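PDB 1FX2: receptor-type adenylate cyclase gresag 4.1, which converts ATP to cyclic AMP and diphosphate through this class III cyclase domain of a membrane-spanning protein that could act as a receptor. Local coordinates for residues V13-D19 and V134-T140. Residues are numbered along the deposited sequence; the frame is centred on the assembly and turned at random.
Sequences VTLIFTD and VRVGIHT. With SO4 (sulfate ion), chain B.
Arg135 lays one face of its guanidinium against the CB of Asp19, which sits 3.6 Å from Arg135 CZ and off toward the rim. CG of the arginine fills the slot between backbone N and carbonyl carbon (chi1 56°), and the chain then runs extended to NE. The carboxylate is tilted only 26° from the guanidinium plane, yet the two make no salt bridge. Asp19 OD2 is hydrogen-bonded to Ser63 OG, while Arg135 NE makes a salt bridge with Glu168; the one from Arg135 NH2 to Glu232 is less certain. Arg135 NH1 donates to O3 of a sulfate, probably from the crystallisation liquor, at 3.0 Å. Next to this pair the antiparallel strands 13-20 and 134-141 join mid-sheet through backbone hydrogen bonds, such as Phe17 N to Gly137 O and Gly137 N to Phe17 O, both 3.0 Å. On the opposite face of the sheet, Ile16 CG2 packs on Val136 CG1 at 3.6 Å, and farther along Thr14 OG1 and Thr140 OG1 share a hydrogen bond of 2.8 Å, pairing two buried hydroxyls. Asp19 and nearby Asp62 are the predicted magnesium ligands; touching Arg135 mainly through CB, Asp19 does not have its carboxylate tied up in a salt bridge with it.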
loop_
_atom_site.group_PDB
_atom_site.type_symbol
_atom_site.label_atom_id
_atom_site.label_comp_id
_atom_site.label_asym_id
_atom_site.label_seq_id
_atom_site.Cartn_x
_atom_site.Cartn_y
_atom_site.Cartn_z
ATOM N N VAL A 13 -15.807 -1.720 10.765
ATOM C CA VAL A 13 -15.454 -0.822 11.862
ATOM C C VAL A 13 -14.063 -0.278 11.543
ATOM O O VAL A 13 -13.200 -0.989 11.120
ATOM C CB VAL A 13 -15.383 -1.569 13.192
ATOM C CG1 VAL A 13 -15.061 -0.576 14.285
ATOM C CG2 VAL A 13 -16.785 -2.251 13.528
ATOM N N THR A 14 -13.898 1.017 11.774
ATOM C CA THR A 14 -12.548 1.622 11.631
ATOM C C THR A 14 -11.977 1.744 13.036
ATOM O O THR A 14 -12.676 2.273 13.931
ATOM C CB THR A 14 -12.559 2.928 10.947
ATOM O OG1 THR A 14 -13.037 2.728 9.607
ATOM C CG2 THR A 14 -11.163 3.494 10.805
ATOM N N LEU A 15 -10.823 1.089 13.281
ATOM C CA LEU A 15 -10.167 1.171 14.607
ATOM C C LEU A 15 -8.902 1.975 14.514
ATOM O O LEU A 15 -8.163 1.892 13.548
ATOM C CB LEU A 15 -9.810 -0.198 15.149
ATOM C CG LEU A 15 -11.051 -1.090 15.346
ATOM C CD1 LEU A 15 -10.628 -2.538 15.664
ATOM C CD2 LEU A 15 -11.954 -0.484 16.463
ATOM N N ILE A 16 -8.707 2.781 15.559
ATOM C CA ILE A 16 -7.492 3.633 15.676
ATOM C C ILE A 16 -6.848 3.242 16.989
ATOM O O ILE A 16 -7.485 3.154 18.042
ATOM C CB ILE A 16 -7.875 5.062 15.877
ATOM C CG1 ILE A 16 -8.823 5.582 14.756
ATOM C CG2 ILE A 16 -6.615 5.925 15.833
ATOM C CD1 ILE A 16 -9.378 6.979 15.107
ATOM N N PHE A 17 -5.553 2.914 16.948
ATOM C CA PHE A 17 -4.751 2.692 18.150
ATOM C C PHE A 17 -3.695 3.750 18.197
ATOM O O PHE A 17 -3.161 4.182 17.177
ATOM C CB PHE A 17 -4.035 1.289 18.126
ATOM C CG PHE A 17 -4.957 0.171 18.440
ATOM C CD1 PHE A 17 -5.792 -0.357 17.467
ATOM C CD2 PHE A 17 -5.028 -0.322 19.724
ATOM C CE1 PHE A 17 -6.711 -1.393 17.758
ATOM C CE2 PHE A 17 -5.957 -1.383 20.013
ATOM C CZ PHE A 17 -6.795 -1.913 19.002
ATOM N N THR A 18 -3.414 4.230 19.416
ATOM C CA THR A 18 -2.404 5.274 19.617
ATOM C C THR A 18 -1.532 4.889 20.788
ATOM O O THR A 18 -1.956 4.219 21.757
ATOM C CB THR A 18 -3.000 6.666 19.909
ATOM O OG1 THR A 18 -3.506 6.704 21.255
ATOM C CG2 THR A 18 -4.134 7.064 18.906
ATOM N N ASP A 19 -0.289 5.410 20.745
ATOM C CA ASP A 19 0.652 5.268 21.879
ATOM C C ASP A 19 1.611 6.379 21.879
ATOM O O ASP A 19 2.000 6.930 20.784
ATOM C CB ASP A 19 1.573 3.995 21.813
ATOM C CG ASP A 19 0.919 2.768 22.352
ATOM O OD1 ASP A 19 0.305 1.969 21.593
ATOM O OD2 ASP A 19 1.019 2.533 23.555
ATOM N N VAL A 134 3.225 10.858 19.245
ATOM C CA VAL A 134 2.226 9.766 19.362
ATOM C C VAL A 134 2.232 9.045 18.014
ATOM O O VAL A 134 2.202 9.663 16.942
ATOM C CB VAL A 134 0.867 10.432 19.524
ATOM C CG1 VAL A 134 -0.252 9.353 19.561
ATOM C CG2 VAL A 134 0.823 11.174 20.873
ATOM N N ARG A 135 2.378 7.705 18.124
ATOM C CA ARG A 135 2.234 6.842 16.923
ATOM C C ARG A 135 0.806 6.399 16.808
ATOM O O ARG A 135 0.109 6.210 17.815
ATOM C CB ARG A 135 3.169 5.607 17.009
ATOM C CG ARG A 135 2.979 4.782 18.230
ATOM C CD ARG A 135 3.781 3.410 18.015
ATOM N NE ARG A 135 3.656 2.574 19.182
ATOM C CZ ARG A 135 4.519 2.626 20.172
ATOM N NH1 ARG A 135 5.576 3.470 20.109
ATOM N NH2 ARG A 135 4.345 1.833 21.248
ATOM N N VAL A 136 0.321 6.300 15.555
ATOM C CA VAL A 136 -1.090 5.955 15.326
ATOM C C VAL A 136 -1.199 4.938 14.200
ATOM O O VAL A 136 -0.479 5.072 13.158
ATOM C CB VAL A 136 -1.846 7.245 14.869
ATOM C CG1 VAL A 136 -3.353 6.982 14.679
ATOM C CG2 VAL A 136 -1.685 8.387 15.935
ATOM N N GLY A 137 -2.099 3.971 14.412
ATOM C CA GLY A 137 -2.387 3.010 13.306
ATOM C C GLY A 137 -3.906 2.988 13.105
ATOM O O GLY A 137 -4.678 3.004 14.099
ATOM N N ILE A 138 -4.306 2.817 11.847
ATOM C CA ILE A 138 -5.717 2.822 11.493
ATOM C C ILE A 138 -6.011 1.673 10.537
ATOM O O ILE A 138 -5.200 1.428 9.613
ATOM C CB ILE A 138 -6.128 4.126 10.731
ATOM C CG1 ILE A 138 -5.792 5.363 11.580
ATOM C CG2 ILE A 138 -7.672 4.105 10.445
ATOM C CD1 ILE A 138 -6.029 6.648 10.811
ATOM N N HIS A 139 -7.048 0.882 10.862
ATOM C CA HIS A 139 -7.416 -0.195 9.899
ATOM C C HIS A 139 -8.934 -0.244 9.930
ATOM O O HIS A 139 -9.586 0.110 10.905
ATOM C CB HIS A 139 -6.818 -1.548 10.387
ATOM C CG HIS A 139 -7.281 -2.732 9.607
ATOM N ND1 HIS A 139 -7.167 -2.847 8.225
ATOM C CD2 HIS A 139 -7.905 -3.850 10.057
ATOM C CE1 HIS A 139 -7.705 -4.006 7.871
ATOM N NE2 HIS A 139 -8.147 -4.635 8.943
ATOM N N THR A 140 -9.519 -0.779 8.851
ATOM C CA THR A 140 -10.995 -0.884 8.730
ATOM C C THR A 140 -11.317 -2.302 8.347
ATOM O O THR A 140 -10.662 -2.845 7.458
ATOM C CB THR A 140 -11.512 0.009 7.617
ATOM O OG1 THR A 140 -11.204 1.372 7.960
ATOM C CG2 THR A 140 -13.048 -0.185 7.480
HETATM S S SO4 B . 8.018 2.087 22.582
HETATM O O1 SO4 B . 9.073 2.152 23.564
HETATM O O2 SO4 B . 6.720 1.712 23.154
HETATM O O3 SO4 B . 7.942 3.334 21.868
HETATM O O4 SO4 B . 8.410 1.044 21.600
#